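Local coordinates for protein phospholyase (Arthrobacter aurescens, PDB 5G4I) that uses pyridoxal 5'-phosphate to split phosphate from its substrate, probably phosphoethanolamine, although its family is that of the class-III transaminases, at residues 64-69 and 415-420; 232-237 and 268-273; 357-362 and 371-376. All blocks are in the same frame, centred on the assembly; numbering follows the deposited sequence.

Contacts 1, 2 and 3 sit in separate parts of one pyridoxal-phosphate-dependent subunit, their centres 27 to 29 Å apart and no two of them touching. Contact 1 ties residues 64-69 to the chain's far end at 415-420, and both other contacts are nested within the long loop it closes, contact 2 before contact 3. Contacts 1 and 2 lie at a similar distance from the cofactor: the side chain of P65 is about 12 Å and that of F270 about 13 Å from a bound pyridoxal phosphate. Contact 3 lies away from the cofactor site and belongs to the sheet that also holds strand 410-413, which leads to residues 415-420 of contact 1.

Contact 1 (64-69 and 415-420)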
ATOM      1  N   VAL A  64      10.624  12.670   1.214  1.00  9.98           N
ATOM      2  CA  VAL A  64       9.582  12.352   0.288  1.00 10.28           C
ATOM      3  C   VAL A  64       9.556  13.329  -0.925  1.00 10.18           C
ATOM      4  O   VAL A  64       9.462  12.884  -2.101  1.00 10.33           O
ATOM      5  CB  VAL A  64       8.196  12.177   1.008  1.00 10.66           C
ATOM      6  CG1 VAL A  64       7.062  12.145   0.007  1.00 11.29           C
ATOM      7  CG2 VAL A  64       8.216  10.936   1.883  1.00 10.65           C
ATOM      8  N   PRO A  65       9.632  14.685  -0.730  1.00  9.81           N
ATOM      9  CA  PRO A  65       9.734  15.611  -1.845  1.00 10.61           C
ATOM     10  C   PRO A  65      11.169  15.691  -2.372  1.00 10.51           C
ATOM     11  O   PRO A  65      11.880  16.688  -2.315  1.00 11.09           O
ATOM     12  CB  PRO A  65       9.324  16.972  -1.189  1.00 11.69           C
ATOM     13  CG  PRO A  65       9.715  16.833   0.171  1.00 12.61           C
ATOM     14  CD  PRO A  65       9.472  15.396   0.558  1.00 10.97           C
ATOM     15  N   HIS A  66      11.616  14.511  -2.889  1.00  9.83           N
ATOM     16  CA  HIS A  66      12.979  14.309  -3.416  1.00 10.59           C
ATOM     17  C   HIS A  66      13.453  15.422  -4.370  1.00 10.34           C
ATOM     18  O   HIS A  66      14.633  15.862  -4.265  1.00 11.00           O
ATOM     19  CB  HIS A  66      12.986  12.960  -4.228  1.00 11.87           C
ATOM     20  CG  HIS A  66      14.355  12.439  -4.588  1.00 11.51           C
ATOM     21  ND1 HIS A  66      15.282  12.077  -3.640  1.00 13.31           N
ATOM     22  CD2 HIS A  66      14.912  12.189  -5.802  1.00 13.43           C
ATOM     23  CE1 HIS A  66      16.352  11.600  -4.274  1.00 11.51           C
ATOM     24  NE2 HIS A  66      16.159  11.684  -5.562  1.00 12.91           N
ATOM     25  N   VAL A  67      12.585  15.897  -5.279  1.00  8.98           N
ATOM     26  CA  VAL A  67      12.929  16.946  -6.238  1.00  9.60           C
ATOM     27  C   VAL A  67      12.347  18.331  -5.912  1.00 10.56           C
ATOM     28  O   VAL A  67      12.201  19.189  -6.805  1.00 11.11           O
ATOM     29  CB  VAL A  67      12.689  16.512  -7.706  1.00 10.00           C
ATOM     30  CG1 VAL A  67      13.649  15.325  -8.054  1.00 10.08           C
ATOM     31  CG2 VAL A  67      11.262  16.062  -8.012  1.00 10.36           C
ATOM     32  N   GLY A  68      11.943  18.471  -4.673  1.00 10.91           N
ATOM     33  CA  GLY A  68      11.501  19.741  -4.125  1.00 11.34           C
ATOM     34  C   GLY A  68       9.967  19.890  -4.016  1.00 10.37           C
ATOM     35  O   GLY A  68       9.177  19.267  -4.794  1.00 10.14           O
ATOM     36  N   HIS A  69       9.519  20.653  -3.020  1.00 10.78           N
ATOM     37  CA  HIS A  69       8.097  20.948  -2.883  1.00 11.24           C
ATOM     38  C   HIS A  69       7.492  21.654  -4.119  1.00 11.40           C
ATOM     39  O   HIS A  69       8.118  22.581  -4.686  1.00 11.91           O
ATOM     40  CB  HIS A  69       7.874  21.860  -1.642  1.00 10.79           C
ATOM     41  CG  HIS A  69       8.324  21.236  -0.374  1.00 11.29           C
ATOM     42  ND1 HIS A  69       7.644  20.206   0.231  1.00 12.02           N
ATOM     43  CD2 HIS A  69       9.420  21.469   0.413  1.00 10.88           C
ATOM     44  CE1 HIS A  69       8.296  19.843   1.328  1.00 11.42           C
ATOM     45  NE2 HIS A  69       9.378  20.604   1.460  1.00 11.77           N
ATOM     46  N   PRO A 415      17.664  16.808   3.802  1.00 11.31           N
ATOM     47  CA  PRO A 415      16.759  17.733   3.036  1.00 11.11           C
ATOM     48  C   PRO A 415      16.292  17.214   1.691  1.00 10.20           C
ATOM     49  O   PRO A 415      16.928  16.211   1.207  1.00 10.85           O
ATOM     50  CB  PRO A 415      17.665  18.962   2.840  1.00 11.35           C
ATOM     51  CG  PRO A 415      19.065  18.394   2.786  1.00 13.38           C
ATOM     52  CD  PRO A 415      19.072  17.290   3.806  1.00 11.74           C
ATOM     53  N   PRO A 416      15.316  17.793   1.023  1.00 10.69           N
ATOM     54  CA  PRO A 416      15.077  17.544  -0.416  1.00 11.03           C
ATOM     55  C   PRO A 416      16.404  17.568  -1.198  1.00 11.14           C
ATOM     56  O   PRO A 416      17.337  18.324  -0.851  1.00 10.96           O
ATOM     57  CB  PRO A 416      14.100  18.668  -0.828  1.00 11.54           C
ATOM     58  CG  PRO A 416      13.384  18.958   0.514  1.00 12.44           C
ATOM     59  CD  PRO A 416      14.445  18.884   1.569  1.00 11.61           C
ATOM     60  N   LEU A 417      16.535  16.723  -2.239  1.00 10.89           N
ATOM     61  CA  LEU A 417      17.833  16.596  -2.997  1.00 10.46           C
ATOM     62  C   LEU A 417      18.119  17.806  -3.901  1.00 10.96           C
ATOM     63  O   LEU A 417      19.166  17.844  -4.578  1.00 14.00           O
ATOM     64  CB  LEU A 417      17.915  15.249  -3.769  1.00 11.35           C
ATOM     65  CG  LEU A 417      19.284  14.571  -3.553  1.00 11.01           C
ATOM     66  CD1 LEU A 417      19.426  13.939  -2.200  1.00 13.20           C
ATOM     67  CD2 LEU A 417      19.566  13.513  -4.647  1.00 12.58           C
ATOM     68  N   VAL A 418      17.238  18.818  -3.977  1.00 10.26           N
ATOM     69  CA  VAL A 418      17.482  20.103  -4.610  1.00 10.91           C
ATOM     70  C   VAL A 418      18.137  21.117  -3.649  1.00 12.19           C
ATOM     71  O   VAL A 418      18.397  22.266  -4.038  1.00 15.21           O
ATOM     72  CB  VAL A 418      16.195  20.669  -5.252  1.00 10.91           C
ATOM     73  CG1 VAL A 418      15.745  19.876  -6.416  1.00 11.31           C
ATOM     74  CG2 VAL A 418      15.083  20.834  -4.236  1.00 12.13           C
ATOM     75  N   PHE A 419      18.501  20.741  -2.440  1.00 11.79           N
ATOM     76  CA  PHE A 419      19.196  21.603  -1.446  1.00 11.87           C
ATOM     77  C   PHE A 419      20.630  21.769  -1.907  1.00 13.41           C
ATOM     78  O   PHE A 419      21.373  20.821  -2.274  1.00 14.71           O
ATOM     79  CB  PHE A 419      19.175  20.788  -0.121  1.00 13.26           C
ATOM     80  CG  PHE A 419      19.655  21.463   1.160  1.00 11.34           C
ATOM     81  CD1 PHE A 419      20.990  21.329   1.524  1.00 13.39           C
ATOM     82  CD2 PHE A 419      18.766  22.046   2.067  1.00 11.50           C
ATOM     83  CE1 PHE A 419      21.464  21.760   2.757  1.00 12.49           C
ATOM     84  CE2 PHE A 419      19.233  22.486   3.298  1.00 12.43           C
ATOM     85  CZ  PHE A 419      20.553  22.315   3.641  1.00 11.47           C
ATOM     86  N   GLY A 420      21.043  23.047  -1.957  1.00 11.71           N
ATOM     87  CA  GLY A 420      22.360  23.488  -2.486  1.00 12.87           C
ATOM     88  C   GLY A 420      23.266  24.128  -1.408  1.00 12.47           C
ATOM     89  O   GLY A 420      22.963  24.161  -0.200  1.00 12.31           O
TER
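H66 and L417 lie side by side and point the same way, joining two loops in the fold type I architecture of this class-III transaminase homologue. One loop forms a type I beta turn from P65 to G68, ahead of helix 72-82; the other forms a type I turn from P416 to F419, ahead of helix 421-436. The imidazole of H66 turns one face to L417, whose CB sits above it, offset toward the rim and 4.2 Å from the ring centroid, in a CH-pi contact. Farther out, L417 CD2 comes to 3.8 Å from H66 CE1, so that the leucine follows the ring toward its outer end. Although CB of H66 leaves the backbone heading away from the second loop, CG anti to the backbone N (chi1 -167°) carries the ring back alongside the leucine. V325 and M329 of helix 316-331 pack on the same histidine. With an alanine at H66, L417 CB would probably lose the ring face it rests on and CD2 its neighbour CE1, opening a gap between the loop and helix 316-331.

Between the backbones, L417 N donates to H66 O at 2.9 Å, a bent bond (137° at the hydrogen) whose donor is tilted 27° from the carbonyl plane. The prolines meet next to it: P65 CG is 4.3 Å from P416 CG, and P416 also touches the ring of H69 obliquely, while H69 NE2 is hydrogen-bonded to D59 OD2. V418 spreads its two methyls over the end of the first turn. Its CG1 reaches V67 O at 3.6 Å, and CG2 rests 3.7 Å from G68 CA, where a side chain on the glycine would be tight against it.

Contact 2 (232-237 and 268-273); sequences GYIEGV and QMFNVE
E235, on the first turn of helix 233-243, crosses N271 at about a right angle. Its CB is still 4.1 Å from N271 O, and CG comes closer, 3.3 Å from that carbonyl oxygen and alongside N271 CB. The chain then bends at chi2 (78°), which brings CD back toward the backbone of the loop and lets the carboxylate divide its oxygens. OE2 accepts N271 N at 2.7 Å in a nearly straight bond (169°), met from above the carboxylate plane. OE1 turns to the helix start, where it takes a weak bond from N of G232, the N-cap residue.

Beside the glutamate, I234 presses on F270. Its CG1 stands over the centre of the ring, 3.7 Å from the centroid, in a CH-pi contact; M269 CB lies over the opposite face, nearer the rim. The other branch, CG2, meets V272 CG1 at 4.1 Å. F215 and F217 of strand 214-217 also pack against I234. I234 thus joins the helix both to its sheet and to the loop preceding strand 276-279; the helix is the connecting helix of the beta-alpha-beta crossover from strand 214-217 to 247-251 in the large domain of a fold type I enzyme.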
ATOM      1  N   GLY A 232      33.931  -5.292   5.599  1.00 14.24           N
ATOM      2  CA  GLY A 232      33.813  -6.769   5.612  1.00 14.36           C
ATOM      3  C   GLY A 232      32.615  -7.288   6.418  1.00 13.45           C
ATOM      4  O   GLY A 232      32.348  -8.471   6.368  1.00 14.62           O
ATOM      5  N   TYR A 233      31.944  -6.439   7.206  1.00 13.38           N
ATOM      6  CA  TYR A 233      30.812  -6.898   7.988  1.00 12.32           C
ATOM      7  C   TYR A 233      29.629  -7.324   7.097  1.00 11.88           C
ATOM      8  O   TYR A 233      29.174  -8.501   7.138  1.00 11.29           O
ATOM      9  CB  TYR A 233      30.352  -5.908   9.038  1.00 11.65           C
ATOM     10  CG  TYR A 233      29.108  -6.399   9.849  1.00 12.40           C
ATOM     11  CD1 TYR A 233      29.241  -7.331  10.848  1.00 12.67           C
ATOM     12  CD2 TYR A 233      27.827  -5.994   9.528  1.00 12.44           C
ATOM     13  CE1 TYR A 233      28.182  -7.834  11.591  1.00 12.22           C
ATOM     14  CE2 TYR A 233      26.737  -6.429  10.265  1.00 11.85           C
ATOM     15  CZ  TYR A 233      26.911  -7.376  11.291  1.00 11.68           C
ATOM     16  OH  TYR A 233      25.822  -7.826  12.039  1.00 12.59           O
ATOM     17  N   ILE A 234      29.152  -6.393   6.253  1.00 10.75           N
ATOM     18  CA  ILE A 234      28.035  -6.752   5.356  1.00 11.14           C
ATOM     19  C   ILE A 234      28.327  -7.939   4.450  1.00 11.36           C
ATOM     20  O   ILE A 234      27.522  -8.888   4.212  1.00 11.54           O
ATOM     21  CB  ILE A 234      27.507  -5.526   4.567  1.00 10.20           C
ATOM     22  CG1 ILE A 234      26.973  -4.469   5.541  1.00 11.82           C
ATOM     23  CG2 ILE A 234      26.480  -5.873   3.508  1.00 11.34           C
ATOM     24  CD1 ILE A 234      25.672  -4.851   6.324  1.00 12.12           C
ATOM     25  N   GLU A 235      29.551  -7.937   3.865  1.00 11.63           N
ATOM     26  CA  GLU A 235      29.980  -9.027   3.017  1.00 12.24           C
ATOM     27  C   GLU A 235      30.025 -10.384   3.777  1.00 11.51           C
ATOM     28  O   GLU A 235      29.610 -11.425   3.263  1.00 12.48           O
ATOM     29  CB  GLU A 235      31.403  -8.679   2.477  1.00 15.19           C
ATOM     30  CG  GLU A 235      31.495  -7.309   1.706  1.00 19.78           C
ATOM     31  CD  GLU A 235      31.563  -5.854   2.406  1.00 25.80           C
ATOM     32  OE1 GLU A 235      31.404  -5.442   3.444  1.00 21.14           O
ATOM     33  OE2 GLU A 235      31.867  -4.932   1.756  1.00 26.52           O
ATOM     34  N   GLY A 236      30.500 -10.321   5.004  1.00 11.98           N
ATOM     35  CA  GLY A 236      30.547 -11.540   5.882  1.00 12.85           C
ATOM     36  C   GLY A 236      29.138 -12.069   6.219  1.00 12.47           C
ATOM     37  O   GLY A 236      28.916 -13.306   6.285  1.00 12.25           O
ATOM     38  N   VAL A 237      28.227 -11.153   6.497  1.00 11.41           N
ATOM     39  CA  VAL A 237      26.821 -11.534   6.743  1.00 11.29           C
ATOM     40  C   VAL A 237      26.248 -12.184   5.536  1.00 11.07           C
ATOM     41  O   VAL A 237      25.620 -13.271   5.614  1.00 11.18           O
ATOM     42  CB  VAL A 237      25.957 -10.332   7.235  1.00 10.71           C
ATOM     43  CG1 VAL A 237      24.491 -10.772   7.326  1.00 11.75           C
ATOM     44  CG2 VAL A 237      26.448  -9.768   8.525  1.00 11.12           C
ATOM     45  N   GLN A 268      25.586  -0.046  -2.344  1.00 10.49           N
ATOM     46  CA  GLN A 268      26.832   0.101  -3.114  1.00 11.43           C
ATOM     47  C   GLN A 268      27.936   0.605  -2.205  1.00 11.85           C
ATOM     48  O   GLN A 268      29.134   0.556  -2.664  1.00 13.26           O
ATOM     49  CB  GLN A 268      26.578   1.073  -4.372  1.00 11.36           C
ATOM     50  CG  GLN A 268      25.636   0.478  -5.402  1.00 11.60           C
ATOM     51  CD  GLN A 268      25.041   1.396  -6.491  1.00 13.85           C
ATOM     52  OE1 GLN A 268      24.814   2.477  -6.237  1.00 18.56           O
ATOM     53  NE2 GLN A 268      24.716   0.824  -7.655  1.00 18.13           N
ATOM     54  N   MET A 269      27.688   1.115  -0.996  1.00 10.92           N
ATOM     55  CA  MET A 269      28.772   1.375   0.010  1.00 11.54           C
ATOM     56  C   MET A 269      29.481   0.103   0.453  1.00 12.57           C
ATOM     57  O   MET A 269      30.619   0.247   1.038  1.00 16.03           O
ATOM     58  CB  MET A 269      28.225   2.147   1.213  1.00 12.65           C
ATOM     59  CG  MET A 269      27.590   3.491   0.957  1.00 12.76           C
ATOM     60  SD  MET A 269      27.027   4.402   2.381  1.00 15.43           S
ATOM     61  CE  MET A 269      25.653   3.384   3.021  1.00 13.81           C
ATOM     62  N   PHE A 270      28.942  -1.080   0.189  1.00 11.45           N
ATOM     63  CA  PHE A 270      29.504  -2.377   0.591  1.00 11.87           C
ATOM     64  C   PHE A 270      29.801  -3.173  -0.640  1.00 12.76           C
ATOM     65  O   PHE A 270      29.260  -2.962  -1.765  1.00 13.92           O
ATOM     66  CB  PHE A 270      28.479  -3.058   1.502  1.00 12.06           C
ATOM     67  CG  PHE A 270      27.987  -2.158   2.657  1.00 10.67           C
ATOM     68  CD1 PHE A 270      28.809  -1.878   3.731  1.00 11.51           C
ATOM     69  CD2 PHE A 270      26.709  -1.602   2.673  1.00 11.83           C
ATOM     70  CE1 PHE A 270      28.416  -1.063   4.783  1.00 11.39           C
ATOM     71  CE2 PHE A 270      26.335  -0.757   3.685  1.00 11.72           C
ATOM     72  CZ  PHE A 270      27.146  -0.501   4.756  1.00 12.19           C
ATOM     73  N   ASN A 271      30.612  -4.207  -0.481  1.00 15.70           N
ATOM     74  CA  ASN A 271      30.899  -5.089  -1.593  1.00 17.13           C
ATOM     75  C   ASN A 271      29.890  -6.272  -1.613  1.00 18.46           C
ATOM     76  O   ASN A 271      30.173  -7.443  -1.275  1.00 20.39           O
ATOM     77  CB  ASN A 271      32.346  -5.610  -1.522  1.00 21.05           C
ATOM     78  CG  ASN A 271      32.730  -6.429  -2.752  1.00 29.94           C
ATOM     79  OD1 ASN A 271      32.129  -6.330  -3.854  1.00 33.69           O
ATOM     80  ND2 ASN A 271      33.721  -7.305  -2.560  1.00 38.05           N
ATOM     81  N   VAL A 272      28.645  -5.929  -1.969  1.00 13.87           N
ATOM     82  CA  VAL A 272      27.506  -6.844  -1.922  1.00 13.68           C
ATOM     83  C   VAL A 272      26.547  -6.557  -3.101  1.00 12.59           C
ATOM     84  O   VAL A 272      26.415  -5.387  -3.530  1.00 13.97           O
ATOM     85  CB  VAL A 272      26.688  -6.706  -0.598  1.00 13.85           C
ATOM     86  CG1 VAL A 272      25.850  -5.405  -0.501  1.00 14.14           C
ATOM     87  CG2 VAL A 272      25.758  -7.899  -0.346  1.00 14.17           C
ATOM     88  N   GLU A 273      25.959  -7.615  -3.646  1.00 13.20           N
ATOM     89  CA  GLU A 273      24.865  -7.473  -4.669  1.00 14.42           C
ATOM     90  C   GLU A 273      23.680  -8.241  -4.092  1.00 11.58           C
ATOM     91  O   GLU A 273      23.620  -9.481  -4.086  1.00 11.98           O
ATOM     92  CB  GLU A 273      25.183  -8.031  -6.054  1.00 16.82           C
ATOM     93  CG  GLU A 273      24.031  -7.757  -7.030  1.00 20.67           C
ATOM     94  CD  GLU A 273      24.262  -8.374  -8.432  1.00 27.57           C
ATOM     95  OE1 GLU A 273      25.419  -8.344  -8.956  1.00 32.63           O
ATOM     96  OE2 GLU A 273      23.312  -8.930  -9.045  1.00 22.62           O
TER

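Contact 3 (357-362 and 371-376); sequences GNVGSV and IDIIES
V359 and V362 face I373 and I371 across a beta hairpin made of strands 359-365 and 368-373, the former being outermost in its sheet within the chain. Both are antiparallel non-hydrogen-bonded pairs, but the register slips by one residue between them, so that G360 and S361 bulge opposite D372.

Backbone hydrogen bonds join the strands beside and at the beta bulge. I374 N donates to N358 O at 2.9 Å, and G360 N reaches D372 O at the same 2.9 Å; D372 N to S361 O is a long, weak bond.

A side-chain carboxylate serves the extra backbone N-H of the bulge. D372 OD2 accepts S361 N at 2.7 Å, approached on the anti side and 34° out of the carboxylate plane, while OD1 forms a salt bridge with R363. The aspartate therefore ties the bulge to the arginine; a side chain on G360 would collide with OD2.

Apolar contacts lie on the face carrying V359, V362, I371 and I373, against helices 334-355 and 384-396. I371 lies between the two valines: its CB is 4.0 Å from V359 CG1, and its CG2 is 4.1 Å from V362 CG2. Elsewhere I374, with CG1 between its backbone N and carbonyl carbon (chi1 62°), lays that carbon against the backbone of the opposite segment, 3.6 Å from N358 C.

Beyond the strands, the amide of N358 continues the pairing. Its ND2 donates to I374 O at 3.0 Å, straight and in the planes of both amide and carbonyl, which fixes the rotation of the group. At the other end of the amide, OD1 receives a hydrogen bond from a water at 2.9 Å, and that same water accepts one from S376 OG.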
ATOM      1  N   GLY A 357      31.992  20.808  23.127  1.00 24.10           N
ATOM      2  CA  GLY A 357      31.947  19.711  24.068  1.00 24.65           C
ATOM      3  C   GLY A 357      30.579  19.001  24.141  1.00 20.28           C
ATOM      4  O   GLY A 357      30.494  17.917  24.829  1.00 24.02           O
ATOM      5  N   ASN A 358      29.510  19.540  23.458  1.00 21.06           N
ATOM      6  CA  ASN A 358      28.235  18.841  23.364  1.00 18.06           C
ATOM      7  C   ASN A 358      28.090  17.972  22.050  1.00 18.67           C
ATOM      8  O   ASN A 358      27.037  17.405  21.847  1.00 20.38           O
ATOM      9  CB  ASN A 358      27.043  19.766  23.482  1.00 21.09           C
ATOM     10  CG  ASN A 358      26.973  20.451  24.845  1.00 22.57           C
ATOM     11  OD1 ASN A 358      27.040  21.683  24.881  1.00 24.27           O
ATOM     12  ND2 ASN A 358      26.717  19.692  25.912  1.00 20.96           N
ATOM     13  N   VAL A 359      29.163  17.847  21.267  1.00 18.48           N
ATOM     14  CA  VAL A 359      29.132  17.017  20.013  1.00 19.89           C
ATOM     15  C   VAL A 359      30.095  15.874  20.078  1.00 20.03           C
ATOM     16  O   VAL A 359      31.284  16.093  20.337  1.00 23.58           O
ATOM     17  CB  VAL A 359      29.337  17.917  18.803  1.00 18.43           C
ATOM     18  CG1 VAL A 359      29.309  17.117  17.454  1.00 18.92           C
ATOM     19  CG2 VAL A 359      28.288  19.021  18.710  1.00 18.95           C
ATOM     20  N   GLY A 360      29.640  14.693  19.719  1.00 19.13           N
ATOM     21  CA  GLY A 360      30.449  13.471  19.660  1.00 20.01           C
ATOM     22  C   GLY A 360      30.964  13.241  18.229  1.00 21.46           C
ATOM     23  O   GLY A 360      31.749  14.033  17.722  1.00 26.49           O
ATOM     24  N   SER A 361      30.493  12.211  17.524  1.00 18.41           N
ATOM     25  CA  SER A 361      30.986  11.921  16.199  1.00 16.16           C
ATOM     26  C   SER A 361      30.096  12.537  15.064  1.00 15.69           C
ATOM     27  O   SER A 361      28.870  12.737  15.252  1.00 16.56           O
ATOM     28  CB  SER A 361      31.026  10.376  15.951  1.00 17.53           C
ATOM     29  OG  SER A 361      31.836   9.745  16.959  1.00 20.61           O
ATOM     30  N   VAL A 362      30.724  12.749  13.939  1.00 14.64           N
ATOM     31  CA  VAL A 362      30.062  13.143  12.683  1.00 14.97           C
ATOM     32  C   VAL A 362      29.685  11.844  11.920  1.00 16.27           C
ATOM     33  O   VAL A 362      30.522  10.969  11.775  1.00 17.91           O
ATOM     34  CB  VAL A 362      31.011  14.003  11.825  1.00 16.07           C
ATOM     35  CG1 VAL A 362      30.334  14.400  10.506  1.00 17.17           C
ATOM     36  CG2 VAL A 362      31.292  15.258  12.651  1.00 19.44           C
ATOM     37  N   ILE A 371      24.931  14.205  13.779  1.00 13.22           N
ATOM     38  CA  ILE A 371      25.945  14.301  14.881  1.00 14.95           C
ATOM     39  C   ILE A 371      25.286  13.809  16.198  1.00 14.78           C
ATOM     40  O   ILE A 371      24.137  14.139  16.484  1.00 15.92           O
ATOM     41  CB  ILE A 371      26.459  15.779  15.052  1.00 14.85           C
ATOM     42  CG1 ILE A 371      25.329  16.822  15.077  1.00 14.67           C
ATOM     43  CG2 ILE A 371      27.502  16.063  13.971  1.00 17.60           C
ATOM     44  CD1 ILE A 371      25.777  18.237  15.529  1.00 15.69           C
ATOM     45  N   ASP A 372      25.867  13.302  16.955  1.00 18.73           N
ATOM     46  CA  ASP A 372      25.619  12.753  18.312  1.00 19.31           C
ATOM     47  C   ASP A 372      25.746  13.876  19.309  1.00 17.18           C
ATOM     48  O   ASP A 372      26.760  14.596  19.254  1.00 19.37           O
ATOM     49  CB  ASP A 372      26.815  11.979  18.911  1.00 27.14           C
ATOM     50  CG  ASP A 372      27.151  10.744  18.379  1.00 26.34           C
ATOM     51  OD1 ASP A 372      26.471  10.114  17.682  1.00 28.86           O
ATOM     52  OD2 ASP A 372      28.340  10.655  18.209  1.00 40.90           O
ATOM     53  N   ILE A 373      24.667  14.091  20.054  1.00 16.75           N
ATOM     54  CA  ILE A 373      24.642  15.199  21.078  1.00 17.60           C
ATOM     55  C   ILE A 373      24.889  14.543  22.463  1.00 18.03           C
ATOM     56  O   ILE A 373      24.209  13.560  22.850  1.00 18.16           O
ATOM     57  CB  ILE A 373      23.324  15.932  21.015  1.00 16.91           C
ATOM     58  CG1 ILE A 373      23.041  16.530  19.606  1.00 16.98           C
ATOM     59  CG2 ILE A 373      23.190  17.085  22.049  1.00 18.01           C
ATOM     60  CD1 ILE A 373      24.151  17.388  19.004  1.00 16.28           C
ATOM     61  N   ILE A 374      25.913  15.094  23.170  1.00 18.84           N
ATOM     62  CA  ILE A 374      26.442  14.525  24.438  1.00 21.43           C
ATOM     63  C   ILE A 374      26.571  15.598  25.523  1.00 21.94           C
ATOM     64  O   ILE A 374      26.521  16.801  25.268  1.00 20.58           O
ATOM     65  CB  ILE A 374      27.770  13.836  24.197  1.00 21.07           C
ATOM     66  CG1 ILE A 374      28.807  14.826  23.689  1.00 22.24           C
ATOM     67  CG2 ILE A 374      27.572  12.598  23.286  1.00 22.65           C
ATOM     68  CD1 ILE A 374      30.227  14.267  23.640  1.00 24.43           C
ATOM     69  N   GLU A 375      26.627  15.115  26.779  1.00 23.74           N
ATOM     70  CA  GLU A 375      26.945  16.022  27.912  1.00 24.73           C
ATOM     71  C   GLU A 375      28.376  16.470  27.759  1.00 25.26           C
ATOM     72  O   GLU A 375      29.199  15.712  27.239  1.00 26.01           O
ATOM     73  CB  GLU A 375      26.718  15.282  29.274  1.00 24.96           C
ATOM     74  CG  GLU A 375      25.330  14.733  29.548  1.00 26.08           C
ATOM     75  CD  GLU A 375      24.228  15.751  29.664  1.00 30.53           C
ATOM     76  OE1 GLU A 375      24.426  17.007  29.683  1.00 33.01           O
ATOM     77  OE2 GLU A 375      23.076  15.310  29.653  1.00 28.44           O
ATOM     78  N   SER A 376      28.651  17.701  28.262  1.00 25.99           N
ATOM     79  CA  SER A 376      29.983  18.265  28.161  1.00 29.12           C
ATOM     80  C   SER A 376      30.666  18.231  29.529  1.00 37.46           C
ATOM     81  O   SER A 376      31.599  18.979  29.737  1.00 38.69           O
ATOM     82  CB  SER A 376      29.923  19.701  27.685  1.00 26.78           C
ATOM     83  OG  SER A 376      29.095  20.451  28.542  1.00 28.19           O
TER
HETATM   84  O   HOH W   1      28.051  23.200  27.159  1.00 39.92           O